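Local atomic coordinates of protein CT_858 (Chlamydia trachomatis, PDB entry 3DOR), a protein that acts as the secreted chlamydial protease CPAF, probably a serine-type endopeptidase, and forms a dimer of two copies in the crystal. Residues 18-23 with 369-374; 25-30 with 524-529; 364-369 with 513-518; 420-425 with 435-440; 468-473 with 490-495. All coordinates share one frame; numbering follows the deposited sequence.

Contact 1. Residues 18-23 with 369-374; sequences LQVKYA and ILTQDE
The side chain of K21 is bent at chi2 (-63°), chi3 and chi4, and E374 is bent at chi2 (67°). These bends bring the two charged ends together. K21 NZ forms a salt bridge with E374 OE1 at 3.2 Å. K21 CE also lies close to E374 OE1, as the two chains meet from opposite directions. The other oxygen, E374 OE2, is held within its own segment. T371 N donates to E374 OE2 at 2.7 Å, nearly in line with the C-O bond, and T371 OG1 donates to it on the syn side at 2.5 Å. With one oxygen bound by T371 and the other by K21, the carboxylate is probably restrained in its rotation.

The methyl T371 CG2 packs crosswise on V20 CG1 and on K21 CG, each 3.9 Å away. Beyond it, I369 points at the 18-23 chain. The I369 side chain packs against A23, though its exact fit is doubtful. K21 also makes a cation-pi contact with F497, and P502 of the second subunit packs on it. T371 OG1 accepts a weak bond from D373 N at 3.3 Å. T371 and E374 thus form a capping box at the start of helix 372-384, and the loop leaving helix 2-20 docks on it through K21.

Contact 2. Residues 25-30 with 524-529; sequences KTWKEQ and FIENIG
K28 NZ donates to E526 OE2 at 2.9 Å, in a salt bridge that uses the anti lone pair of the carboxylate oxygen. The same amine donates to the carbonyl of N70 and, weakly, to that of L69. The lysine therefore joins helix 25-32, the 69-70 loop and the loop 524-529 at one point.

W27 supplies most of the apolar contact. E526 CB makes a CH-pi contact over one face of its indole, 4.1 Å from the centroid of the five-membered ring and 25° off the normal. F524 CB lies over the same face. The F524 ring meets the six-membered ring obliquely, with centroids 5.3 Å apart and planes at 45°. I528 CG1 sits at the indole edge, 3.8 Å from W27 CH2.

E526 is held at three points. Its CB rests on the indole, OE2 is bound by K28, and OE1 accepts a weak bond from G493 N. Together the CH-pi contact, the salt bridge and the weak bond probably restrain the carboxylate.

Contact 3. Residues 364-369 with 513-518; sequences PKHRMI and TGSLAV
R367 and L516 form the tight centre of this antiparallel strand pair. R367 N donates to L516 O at 2.8 Å and almost straight (176°). L516 N returns a bond of 2.8 Å to R367 O. Next to them, H366 and A517 form a non-hydrogen-bonded pair with their side chains on one face of the sheet. The methyl A517 CB sits over the H366 ring, 3.8 Å from its centroid and 18° off the normal. S515 OG and H366 ND1 are hydrogen-bonded at 2.9 Å at the ring edge. On the other face, R367 CG touches V518 CG2 at 3.7 Å. The guanidinium then leads away to the carbonyls of L433 and S434 and to Q205 of the second subunit.

At the K365-V518 pair V518 N still donates to K365 O at 2.8 Å. The return bond from K365 N to V518 O is looser, weak at 3.3 Å, and a water bridges these two atoms. The far end is loose too: I369 N to G514 O is weak at 3.4 Å. There a second water donates to both I369 O and G514 O and so bridges the two chains.

The H366 ring is held by a methyl on one face and a hydroxyl at its edge, which probably restrains its rotation. S515 OG also bonds to F495 N, so this buried hydroxyl ties the histidine to the neighbouring 490-495 segment.

Contact 4. Residues 420-425 with 435-440; sequences RQVLNC and TPIPLF. With SO4 (sulfate ion), chain P.
Helix 409-428 packs on the loop that follows it: Q421, V422 and C425 meet I437. The chain runs back along the helix, with Q421 beside I437 and C425 beside T435. The side chain of I437 is extended (chi2 180°), which carries CD1 to the helix surface. I437 CD1 lies 3.7 Å from C425 SG and 3.8 Å from Q421 CB. V422 CG2 is farther from I437 CD1, at 4.5 Å. C425 SG also touches the methyl T435 CG2 at 3.8 Å.

The Q421 and I437 side chains run antiparallel, side by side. Q421 OE1 ends near I437 CG1, 3.7 Å away. A water links the two segments by donating to Q421 OE1 at 2.8 Å and to P436 O at 3.0 Å. The amide nitrogen Q421 NE2 turns to S417 OG.

A sulfate, probably from the crystallisation liquor, lies at the edge of the R420 guanidinium. R420 NH1 reaches sulfate O2 at 3.0 Å in a weak bond, and S417 OG binds the ion too. I437 is also joined by a backbone bond to H366. The arrangement is thus a helix packed on its own return loop, which in turn borders strand 361-368.

Contact 5. Residues 468-473 with 490-495; sequences CADFFP and AGAGGF
Hydrogen bonds from the backbone of 490-495 to the carboxylate of D470 carry this contact. G491 N donates to D470 OD1 at 3.0 Å, on the syn side and 19° out of the carboxylate plane. A492 N donates to D470 OD2 at 2.7 Å with a fairly straight N-H (157°), from well above that plane. The two oxygens thus take consecutive amides of the loop. D470 CG stands anti to the carbonyl carbon (chi1 -87°), which directs the group to the loop. OD1 also bonds T489 OG1, just before the segment, so one buried carboxylate binds T489, G491 and A492.

Helix 468-478 connects the parallel strands 457-461 and 483-486, a beta-alpha-beta crossover in the mixed sheet of the S41 peptidase region. The loop 490-495 follows the second of these strands and passes by the first turns of the helix, where D470 meets it.

The van der Waals contacts are looser. F471 CE2 lies 4.3 Å from G493 CA. F471 CZ is 4.2 Å from G494 N, which sits at the ring edge.

Backbone bonds tie the loop to its surroundings as well. G491 pairs with N527, G493 with A517, and F495 with G514. G491 has positive phi, a backbone shape well suited to glycine.

In the fold
Contact 3, the pairing of strands 361-368 and 507-518, lies between the others. The centres of contacts 1, 2, 4 and 5 are each about 10 or 11 Å from it, and all four touch it. Contacts 1 and 3 share I369. Contacts 1 and 2 bring the N-terminal helices 2-20 and 25-32 onto the S41 peptidase region, and their segments alternate along the chain. Contacts 4 and 5 are more local; both fall within the chain spanned by contacts 2 and 3. Contact 5 is nearest the chain centre. Contacts 1, 2 and 3 also touch the second subunit, so the N-terminal helices, the small antiparallel sheet and the dimer interface adjoin.

Contact 1. Residues 18-23 with 369-374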
# COMPACT_ATOMS: atom_id res chain seq x y z
N LEU B 18 -15.75 2.15 -11.23
CA LEU B 18 -16.85 3.08 -11.00
C LEU B 18 -18.19 2.41 -10.73
O LEU B 18 -19.11 3.05 -10.21
CB LEU B 18 -16.98 4.03 -12.20
CG LEU B 18 -15.74 4.90 -12.42
CD1 LEU B 18 -16.00 5.87 -13.55
CD2 LEU B 18 -15.41 5.65 -11.14
N GLN B 19 -18.32 1.13 -11.07
CA GLN B 19 -19.57 0.42 -10.81
C GLN B 19 -19.48 -0.47 -9.58
O GLN B 19 -20.49 -0.86 -9.00
CB GLN B 19 -19.97 -0.42 -12.02
CG GLN B 19 -20.32 0.43 -13.22
CD GLN B 19 -21.12 -0.31 -14.25
OE1 GLN B 19 -20.63 -1.23 -14.89
NE2 GLN B 19 -22.38 0.09 -14.42
N VAL B 20 -18.25 -0.78 -9.17
CA VAL B 20 -18.05 -1.65 -8.03
C VAL B 20 -17.66 -0.95 -6.74
O VAL B 20 -17.99 -1.43 -5.65
CB VAL B 20 -16.99 -2.73 -8.39
CG1 VAL B 20 -16.58 -3.49 -7.16
CG2 VAL B 20 -17.58 -3.68 -9.42
N LYS B 21 -16.96 0.17 -6.84
CA LYS B 21 -16.53 0.88 -5.64
C LYS B 21 -16.61 2.41 -5.68
O LYS B 21 -15.76 3.09 -5.11
CB LYS B 21 -15.09 0.49 -5.31
CG LYS B 21 -14.95 -0.60 -4.28
CD LYS B 21 -15.52 -0.17 -2.94
CE LYS B 21 -14.70 -0.75 -1.80
NZ LYS B 21 -13.35 -0.08 -1.69
N TYR B 22 -17.61 2.97 -6.35
CA TYR B 22 -17.74 4.42 -6.38
C TYR B 22 -19.12 4.77 -5.85
O TYR B 22 -20.11 4.81 -6.59
CB TYR B 22 -17.56 4.96 -7.79
CG TYR B 22 -17.52 6.47 -7.83
CD1 TYR B 22 -16.44 7.17 -7.28
CD2 TYR B 22 -18.58 7.19 -8.37
CE1 TYR B 22 -16.43 8.56 -7.27
CE2 TYR B 22 -18.57 8.57 -8.36
CZ TYR B 22 -17.50 9.26 -7.81
OH TYR B 22 -17.54 10.63 -7.75
N ALA B 23 -19.18 5.02 -4.54
CA ALA B 23 -20.43 5.32 -3.86
C ALA B 23 -21.25 6.49 -4.38
O ALA B 23 -22.47 6.42 -4.41
CB ALA B 23 -20.17 5.51 -2.36
N ILE B 369 -20.46 1.75 -0.26
CA ILE B 369 -20.51 0.73 -1.31
C ILE B 369 -19.68 -0.41 -0.72
O ILE B 369 -18.57 -0.18 -0.25
CB ILE B 369 -19.84 1.15 -2.63
CG1 ILE B 369 -20.64 2.24 -3.32
CG2 ILE B 369 -19.80 -0.05 -3.58
CD1 ILE B 369 -20.51 2.21 -4.86
N LEU B 370 -20.20 -1.63 -0.78
CA LEU B 370 -19.50 -2.74 -0.16
C LEU B 370 -19.01 -3.86 -1.07
O LEU B 370 -19.66 -4.21 -2.06
CB LEU B 370 -20.39 -3.34 0.94
CG LEU B 370 -20.93 -2.40 2.03
CD1 LEU B 370 -21.96 -3.14 2.89
CD2 LEU B 370 -19.78 -1.88 2.89
N THR B 371 -17.85 -4.42 -0.70
CA THR B 371 -17.23 -5.55 -1.38
C THR B 371 -16.77 -6.45 -0.22
O THR B 371 -16.78 -6.02 0.93
CB THR B 371 -15.98 -5.16 -2.25
OG1 THR B 371 -14.94 -4.67 -1.41
CG2 THR B 371 -16.35 -4.11 -3.28
N GLN B 372 -16.35 -7.67 -0.50
CA GLN B 372 -15.94 -8.54 0.59
C GLN B 372 -14.72 -7.96 1.37
O GLN B 372 -14.42 -8.40 2.48
CB GLN B 372 -15.64 -9.95 0.11
CG GLN B 372 -15.21 -10.11 -1.34
CD GLN B 372 -16.35 -10.00 -2.34
OE1 GLN B 372 -17.19 -10.89 -2.46
NE2 GLN B 372 -16.38 -8.89 -3.07
N ASP B 373 -14.06 -6.93 0.83
CA ASP B 373 -12.94 -6.32 1.53
C ASP B 373 -13.52 -5.66 2.78
O ASP B 373 -12.96 -5.82 3.88
CB ASP B 373 -12.30 -5.29 0.63
CG ASP B 373 -11.07 -4.61 1.26
OD1 ASP B 373 -10.37 -3.87 0.54
OD2 ASP B 373 -10.76 -4.79 2.47
N GLU B 374 -14.63 -4.93 2.61
CA GLU B 374 -15.25 -4.28 3.75
C GLU B 374 -15.83 -5.28 4.73
O GLU B 374 -15.90 -5.02 5.94
CB GLU B 374 -16.33 -3.29 3.30
CG GLU B 374 -15.78 -2.06 2.60
CD GLU B 374 -15.14 -2.38 1.24
OE1 GLU B 374 -14.09 -1.79 0.93
OE2 GLU B 374 -15.70 -3.21 0.48

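Contact 2. Residues 25-30 with 524-529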
# COMPACT_ATOMS: atom_id res chain seq x y z
N LYS B 25 -21.88 7.44 -7.29
CA LYS B 25 -22.41 7.21 -8.64
C LYS B 25 -23.86 7.69 -8.80
O LYS B 25 -24.17 8.49 -9.69
CB LYS B 25 -22.29 5.72 -8.98
CG LYS B 25 -22.94 5.29 -10.29
CD LYS B 25 -22.36 3.96 -10.77
CE LYS B 25 -23.42 3.06 -11.41
NZ LYS B 25 -24.17 3.68 -12.53
N THR B 26 -24.75 7.21 -7.95
CA THR B 26 -26.15 7.60 -8.02
C THR B 26 -26.34 9.11 -7.86
O THR B 26 -27.24 9.70 -8.45
CB THR B 26 -26.97 6.87 -6.94
OG1 THR B 26 -26.63 5.48 -6.95
CG2 THR B 26 -28.46 7.02 -7.21
N TRP B 27 -25.48 9.72 -7.06
CA TRP B 27 -25.55 11.15 -6.82
C TRP B 27 -25.13 11.95 -8.05
O TRP B 27 -25.75 12.96 -8.39
CB TRP B 27 -24.68 11.53 -5.62
CG TRP B 27 -24.40 12.98 -5.52
CD1 TRP B 27 -23.30 13.64 -5.98
CD2 TRP B 27 -25.26 13.97 -4.95
NE1 TRP B 27 -23.42 14.99 -5.72
CE2 TRP B 27 -24.61 15.22 -5.09
CE3 TRP B 27 -26.51 13.93 -4.33
CZ2 TRP B 27 -25.17 16.42 -4.64
CZ3 TRP B 27 -27.08 15.13 -3.88
CH2 TRP B 27 -26.40 16.35 -4.04
N LYS B 28 -24.07 11.51 -8.73
CA LYS B 28 -23.58 12.19 -9.92
C LYS B 28 -24.59 12.14 -11.07
O LYS B 28 -24.74 13.10 -11.84
CB LYS B 28 -22.26 11.56 -10.35
CG LYS B 28 -21.19 11.56 -9.25
CD LYS B 28 -20.84 12.99 -8.80
CE LYS B 28 -19.77 12.98 -7.71
NZ LYS B 28 -19.33 14.37 -7.36
N GLU B 29 -25.29 11.02 -11.19
CA GLU B 29 -26.27 10.87 -12.25
C GLU B 29 -27.37 11.91 -12.04
O GLU B 29 -27.83 12.53 -12.99
CB GLU B 29 -26.87 9.45 -12.24
CG GLU B 29 -25.79 8.39 -12.32
CD GLU B 29 -26.29 6.97 -12.11
OE1 GLU B 29 -27.08 6.74 -11.17
OE2 GLU B 29 -25.88 6.09 -12.88
N GLN B 30 -27.75 12.13 -10.79
CA GLN B 30 -28.80 13.09 -10.51
C GLN B 30 -28.32 14.53 -10.40
O GLN B 30 -28.99 15.44 -10.87
CB GLN B 30 -29.54 12.71 -9.24
CG GLN B 30 -30.76 13.59 -9.00
CD GLN B 30 -31.55 13.17 -7.78
OE1 GLN B 30 -31.29 13.64 -6.67
NE2 GLN B 30 -32.52 12.28 -7.97
N PHE B 524 -26.94 15.65 1.50
CA PHE B 524 -25.62 15.07 1.27
C PHE B 524 -24.59 16.20 1.33
O PHE B 524 -24.97 17.38 1.36
CB PHE B 524 -25.54 14.40 -0.11
CG PHE B 524 -26.44 13.20 -0.27
CD1 PHE B 524 -27.77 13.34 -0.68
CD2 PHE B 524 -25.95 11.92 -0.02
CE1 PHE B 524 -28.59 12.22 -0.83
CE2 PHE B 524 -26.77 10.80 -0.17
CZ PHE B 524 -28.10 10.94 -0.57
N ILE B 525 -23.31 15.85 1.35
CA ILE B 525 -22.24 16.84 1.40
C ILE B 525 -21.56 16.97 0.04
O ILE B 525 -21.13 18.06 -0.33
CB ILE B 525 -21.17 16.46 2.47
CG1 ILE B 525 -21.82 16.33 3.84
CG2 ILE B 525 -20.06 17.52 2.53
CD1 ILE B 525 -22.52 17.59 4.27
N GLU B 526 -21.47 15.87 -0.69
CA GLU B 526 -20.83 15.84 -2.01
C GLU B 526 -21.28 17.01 -2.88
O GLU B 526 -22.48 17.23 -3.05
CB GLU B 526 -21.17 14.52 -2.72
CG GLU B 526 -20.38 14.26 -4.00
CD GLU B 526 -18.88 14.13 -3.77
OE1 GLU B 526 -18.48 13.89 -2.61
OE2 GLU B 526 -18.11 14.26 -4.74
N ASN B 527 -20.32 17.77 -3.41
CA ASN B 527 -20.59 18.93 -4.27
C ASN B 527 -21.24 20.13 -3.60
O ASN B 527 -20.76 21.26 -3.75
CB ASN B 527 -21.47 18.51 -5.46
CG ASN B 527 -20.75 17.60 -6.41
OD1 ASN B 527 -19.75 17.99 -7.03
ND2 ASN B 527 -21.24 16.37 -6.54
N ILE B 528 -22.34 19.89 -2.90
CA ILE B 528 -23.11 20.93 -2.22
C ILE B 528 -22.38 21.59 -1.05
O ILE B 528 -22.63 22.75 -0.72
CB ILE B 528 -24.45 20.37 -1.69
CG1 ILE B 528 -25.25 19.74 -2.83
CG2 ILE B 528 -25.27 21.48 -1.05
CD1 ILE B 528 -25.45 20.66 -4.01
N GLY B 529 -21.49 20.84 -0.41
CA GLY B 529 -20.75 21.39 0.71
C GLY B 529 -21.59 21.79 1.90
O GLY B 529 -22.75 21.41 2.03

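Contact 3. Residues 364-369 with 513-518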
# COMPACT_ATOMS: atom_id res chain seq x y z
N PRO B 364 -22.80 12.91 11.32
CA PRO B 364 -23.51 12.50 10.11
C PRO B 364 -23.04 11.06 9.80
O PRO B 364 -21.90 10.70 10.09
CB PRO B 364 -23.03 13.51 9.07
CG PRO B 364 -21.69 13.93 9.58
CD PRO B 364 -21.92 14.05 11.06
N LYS B 365 -23.92 10.26 9.20
CA LYS B 365 -23.60 8.88 8.87
C LYS B 365 -23.19 8.76 7.42
O LYS B 365 -23.35 9.70 6.66
CB LYS B 365 -24.81 7.98 9.15
CG LYS B 365 -25.19 7.91 10.62
CD LYS B 365 -26.38 6.99 10.84
CE LYS B 365 -26.73 6.89 12.33
NZ LYS B 365 -27.17 8.20 12.88
N HIS B 366 -22.68 7.59 7.04
CA HIS B 366 -22.24 7.38 5.66
C HIS B 366 -22.92 6.22 4.92
O HIS B 366 -23.10 5.14 5.49
CB HIS B 366 -20.73 7.14 5.65
CG HIS B 366 -19.91 8.37 5.87
ND1 HIS B 366 -18.99 8.83 4.95
CD2 HIS B 366 -19.86 9.23 6.91
CE1 HIS B 366 -18.41 9.92 5.42
NE2 HIS B 366 -18.92 10.19 6.61
N ARG B 367 -23.30 6.46 3.67
CA ARG B 367 -23.91 5.42 2.83
C ARG B 367 -22.68 4.82 2.13
O ARG B 367 -21.96 5.52 1.43
CB ARG B 367 -24.84 6.02 1.76
CG ARG B 367 -25.93 6.96 2.24
CD ARG B 367 -27.23 6.26 2.59
NE ARG B 367 -27.69 5.33 1.55
CZ ARG B 367 -28.51 5.63 0.54
NH1 ARG B 367 -28.98 6.86 0.39
NH2 ARG B 367 -28.87 4.68 -0.31
N MET B 368 -22.44 3.52 2.32
CA MET B 368 -21.25 2.89 1.75
C MET B 368 -21.45 1.87 0.63
O MET B 368 -22.49 1.22 0.55
CB MET B 368 -20.48 2.21 2.89
CG MET B 368 -19.98 3.16 3.98
SD MET B 368 -20.01 2.39 5.62
CE MET B 368 -18.71 1.18 5.45
N ILE B 369 -20.46 1.75 -0.26
CA ILE B 369 -20.51 0.73 -1.31
C ILE B 369 -19.68 -0.41 -0.72
O ILE B 369 -18.57 -0.18 -0.25
CB ILE B 369 -19.84 1.15 -2.63
CG1 ILE B 369 -20.64 2.24 -3.32
CG2 ILE B 369 -19.80 -0.05 -3.58
CD1 ILE B 369 -20.51 2.21 -4.86
N THR B 513 -14.06 7.58 -4.36
CA THR B 513 -14.86 7.82 -3.16
C THR B 513 -15.69 6.60 -2.81
O THR B 513 -16.49 6.13 -3.62
CB THR B 513 -15.76 9.04 -3.38
OG1 THR B 513 -14.93 10.13 -3.80
CG2 THR B 513 -16.51 9.43 -2.10
N GLY B 514 -15.51 6.09 -1.59
CA GLY B 514 -16.23 4.90 -1.15
C GLY B 514 -17.48 5.08 -0.32
O GLY B 514 -18.03 4.08 0.17
N SER B 515 -17.94 6.31 -0.15
CA SER B 515 -19.15 6.54 0.63
C SER B 515 -19.77 7.90 0.35
O SER B 515 -19.16 8.75 -0.28
CB SER B 515 -18.83 6.47 2.12
OG SER B 515 -18.12 7.63 2.50
N LEU B 516 -21.00 8.07 0.82
CA LEU B 516 -21.70 9.34 0.68
C LEU B 516 -22.18 9.73 2.07
O LEU B 516 -23.02 9.05 2.66
CB LEU B 516 -22.92 9.24 -0.24
CG LEU B 516 -22.75 9.46 -1.74
CD1 LEU B 516 -24.13 9.41 -2.39
CD2 LEU B 516 -22.07 10.80 -2.01
N ALA B 517 -21.64 10.81 2.61
CA ALA B 517 -22.05 11.27 3.93
C ALA B 517 -23.43 11.91 3.83
O ALA B 517 -23.76 12.55 2.82
CB ALA B 517 -21.05 12.27 4.46
N VAL B 518 -24.21 11.74 4.89
CA VAL B 518 -25.55 12.31 4.97
C VAL B 518 -25.66 13.06 6.30
O VAL B 518 -25.38 12.50 7.35
CB VAL B 518 -26.64 11.22 4.96
CG1 VAL B 518 -28.01 11.87 4.95
CG2 VAL B 518 -26.47 10.31 3.74
O HOH W 1 -26.97 11.09 9.05
O HOH W 2 -16.95 1.72 1.08

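Contact 4. Residues 420-425 with 435-440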
# COMPACT_ATOMS: atom_id res chain seq x y z
N ARG B 420 -21.38 -5.27 12.85
CA ARG B 420 -22.68 -5.90 12.66
C ARG B 420 -23.50 -5.25 11.56
O ARG B 420 -24.14 -5.95 10.77
CB ARG B 420 -23.50 -5.85 13.94
CG ARG B 420 -22.90 -6.59 15.11
CD ARG B 420 -23.78 -6.38 16.33
NE ARG B 420 -23.01 -6.54 17.55
CZ ARG B 420 -22.98 -5.64 18.53
NH1 ARG B 420 -23.68 -4.52 18.41
NH2 ARG B 420 -22.25 -5.86 19.61
N GLN B 421 -23.50 -3.92 11.50
CA GLN B 421 -24.30 -3.23 10.49
C GLN B 421 -23.77 -3.50 9.09
O GLN B 421 -24.55 -3.64 8.14
CB GLN B 421 -24.35 -1.73 10.76
CG GLN B 421 -25.07 -1.34 12.04
CD GLN B 421 -25.05 0.16 12.27
OE1 GLN B 421 -25.52 0.93 11.42
NE2 GLN B 421 -24.51 0.59 13.41
N VAL B 422 -22.46 -3.56 8.95
CA VAL B 422 -21.86 -3.84 7.65
C VAL B 422 -22.22 -5.27 7.24
O VAL B 422 -22.66 -5.52 6.12
CB VAL B 422 -20.33 -3.66 7.67
CG1 VAL B 422 -19.72 -4.11 6.34
CG2 VAL B 422 -19.99 -2.20 7.91
N LEU B 423 -22.03 -6.21 8.16
CA LEU B 423 -22.35 -7.61 7.87
C LEU B 423 -23.83 -7.77 7.55
O LEU B 423 -24.21 -8.57 6.69
CB LEU B 423 -22.00 -8.49 9.08
CG LEU B 423 -20.52 -8.66 9.41
CD1 LEU B 423 -20.38 -9.43 10.73
CD2 LEU B 423 -19.81 -9.41 8.28
N ASN B 424 -24.67 -7.01 8.24
CA ASN B 424 -26.11 -7.07 8.02
C ASN B 424 -26.46 -6.54 6.62
O ASN B 424 -27.28 -7.13 5.91
CB ASN B 424 -26.85 -6.27 9.10
CG ASN B 424 -28.33 -6.59 9.16
OD1 ASN B 424 -28.72 -7.73 9.38
ND2 ASN B 424 -29.17 -5.57 8.95
N CYS B 425 -25.83 -5.44 6.22
CA CYS B 425 -26.07 -4.88 4.89
C CYS B 425 -25.63 -5.86 3.82
O CYS B 425 -26.33 -6.06 2.82
CB CYS B 425 -25.30 -3.58 4.70
SG CYS B 425 -26.01 -2.21 5.56
N THR B 435 -27.57 1.61 3.67
CA THR B 435 -28.36 2.45 4.54
C THR B 435 -27.27 3.20 5.32
O THR B 435 -26.15 2.71 5.44
CB THR B 435 -29.22 1.58 5.49
OG1 THR B 435 -29.98 2.41 6.37
CG2 THR B 435 -28.34 0.64 6.31
N PRO B 436 -27.56 4.41 5.84
CA PRO B 436 -26.51 5.13 6.57
C PRO B 436 -25.94 4.43 7.80
O PRO B 436 -26.66 3.97 8.69
CB PRO B 436 -27.16 6.48 6.88
CG PRO B 436 -28.62 6.18 6.89
CD PRO B 436 -28.79 5.22 5.73
N ILE B 437 -24.61 4.36 7.83
CA ILE B 437 -23.87 3.73 8.91
C ILE B 437 -22.76 4.70 9.32
O ILE B 437 -22.01 5.19 8.47
CB ILE B 437 -23.23 2.41 8.43
CG1 ILE B 437 -24.32 1.45 7.94
CG2 ILE B 437 -22.40 1.79 9.55
CD1 ILE B 437 -23.79 0.12 7.45
N PRO B 438 -22.64 5.01 10.62
CA PRO B 438 -21.57 5.94 11.01
C PRO B 438 -20.19 5.32 10.89
O PRO B 438 -20.00 4.14 11.15
CB PRO B 438 -21.94 6.31 12.45
CG PRO B 438 -22.63 5.10 12.95
CD PRO B 438 -23.46 4.62 11.78
N LEU B 439 -19.22 6.12 10.47
CA LEU B 439 -17.86 5.63 10.32
C LEU B 439 -17.41 5.13 11.69
O LEU B 439 -17.73 5.74 12.71
CB LEU B 439 -16.94 6.74 9.82
CG LEU B 439 -17.35 7.32 8.46
CD1 LEU B 439 -16.39 8.44 8.04
CD2 LEU B 439 -17.33 6.20 7.43
N PHE B 440 -16.70 4.00 11.70
CA PHE B 440 -16.21 3.38 12.93
C PHE B 440 -17.36 3.13 13.91
O PHE B 440 -17.13 2.78 15.06
CB PHE B 440 -15.16 4.26 13.61
CG PHE B 440 -13.93 4.50 12.77
CD1 PHE B 440 -13.76 5.70 12.09
CD2 PHE B 440 -12.95 3.52 12.66
CE1 PHE B 440 -12.64 5.92 11.30
CE2 PHE B 440 -11.82 3.73 11.87
CZ PHE B 440 -11.67 4.93 11.19
S SO4 P . -26.47 -2.90 16.18
O1 SO4 P . -26.62 -1.77 15.19
O2 SO4 P . -25.57 -2.44 17.29
O3 SO4 P . -27.79 -3.27 16.79
O4 SO4 P . -25.92 -4.08 15.44
O HOH W 3 -26.83 3.43 11.61

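Contact 5. Residues 468-473 with 490-495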
# COMPACT_ATOMS: atom_id res chain seq x y z
N CYS B 468 -12.72 16.10 5.75
CA CYS B 468 -12.82 16.41 7.17
C CYS B 468 -13.05 17.91 7.40
O CYS B 468 -13.68 18.28 8.38
CB CYS B 468 -11.57 15.94 7.93
SG CYS B 468 -11.48 14.13 8.08
N ALA B 469 -12.54 18.75 6.50
CA ALA B 469 -12.73 20.21 6.61
C ALA B 469 -14.16 20.59 6.18
O ALA B 469 -14.60 21.74 6.37
CB ALA B 469 -11.69 20.96 5.78
N ASP B 470 -14.86 19.63 5.57
CA ASP B 470 -16.27 19.81 5.22
C ASP B 470 -16.98 19.40 6.52
O ASP B 470 -17.85 20.11 7.03
CB ASP B 470 -16.75 18.81 4.14
CG ASP B 470 -16.52 19.29 2.72
OD1 ASP B 470 -16.97 20.41 2.38
OD2 ASP B 470 -15.92 18.54 1.92
N PHE B 471 -16.58 18.25 7.06
CA PHE B 471 -17.18 17.67 8.27
C PHE B 471 -17.08 18.48 9.57
O PHE B 471 -18.04 18.53 10.35
CB PHE B 471 -16.61 16.27 8.53
CG PHE B 471 -16.74 15.32 7.36
CD1 PHE B 471 -15.90 14.20 7.25
CD2 PHE B 471 -17.69 15.53 6.36
CE1 PHE B 471 -16.00 13.31 6.16
CE2 PHE B 471 -17.81 14.66 5.27
CZ PHE B 471 -16.96 13.54 5.17
N PHE B 472 -15.92 19.08 9.82
CA PHE B 472 -15.70 19.86 11.04
C PHE B 472 -16.82 20.89 11.24
O PHE B 472 -17.51 20.86 12.25
CB PHE B 472 -14.32 20.55 11.01
CG PHE B 472 -13.98 21.31 12.27
CD1 PHE B 472 -13.56 20.63 13.42
CD2 PHE B 472 -14.03 22.71 12.31
CE1 PHE B 472 -13.20 21.33 14.59
CE2 PHE B 472 -13.68 23.42 13.46
CZ PHE B 472 -13.26 22.73 14.61
N PRO B 473 -17.02 21.80 10.27
CA PRO B 473 -18.09 22.78 10.47
C PRO B 473 -19.51 22.20 10.45
O PRO B 473 -20.39 22.69 11.16
CB PRO B 473 -17.86 23.79 9.35
CG PRO B 473 -17.29 22.94 8.26
CD PRO B 473 -16.30 22.07 9.01
N ALA B 490 -16.16 23.12 -0.02
CA ALA B 490 -16.11 22.42 -1.30
C ALA B 490 -17.10 21.28 -1.53
O ALA B 490 -17.73 21.21 -2.59
CB ALA B 490 -14.70 21.91 -1.55
N GLY B 491 -17.22 20.38 -0.57
CA GLY B 491 -18.13 19.28 -0.73
C GLY B 491 -17.52 17.98 -1.20
O GLY B 491 -17.92 17.43 -2.23
N ALA B 492 -16.50 17.51 -0.50
CA ALA B 492 -15.89 16.22 -0.82
C ALA B 492 -16.54 15.37 0.27
O ALA B 492 -15.93 15.08 1.30
CB ALA B 492 -14.37 16.27 -0.65
N GLY B 493 -17.80 15.00 0.04
CA GLY B 493 -18.58 14.27 1.03
C GLY B 493 -18.55 12.76 1.12
O GLY B 493 -19.61 12.13 1.14
N GLY B 494 -17.36 12.19 1.20
CA GLY B 494 -17.21 10.75 1.31
C GLY B 494 -15.75 10.45 1.60
O GLY B 494 -14.90 11.32 1.40
N PHE B 495 -15.44 9.25 2.07
CA PHE B 495 -14.05 8.94 2.36
C PHE B 495 -13.34 8.50 1.09
O PHE B 495 -13.96 7.90 0.21
CB PHE B 495 -13.95 7.85 3.46
CG PHE B 495 -14.22 6.44 2.98
CD1 PHE B 495 -13.24 5.71 2.31
CD2 PHE B 495 -15.45 5.83 3.23
CE1 PHE B 495 -13.48 4.39 1.91
CE2 PHE B 495 -15.69 4.51 2.84
CZ PHE B 495 -14.71 3.79 2.18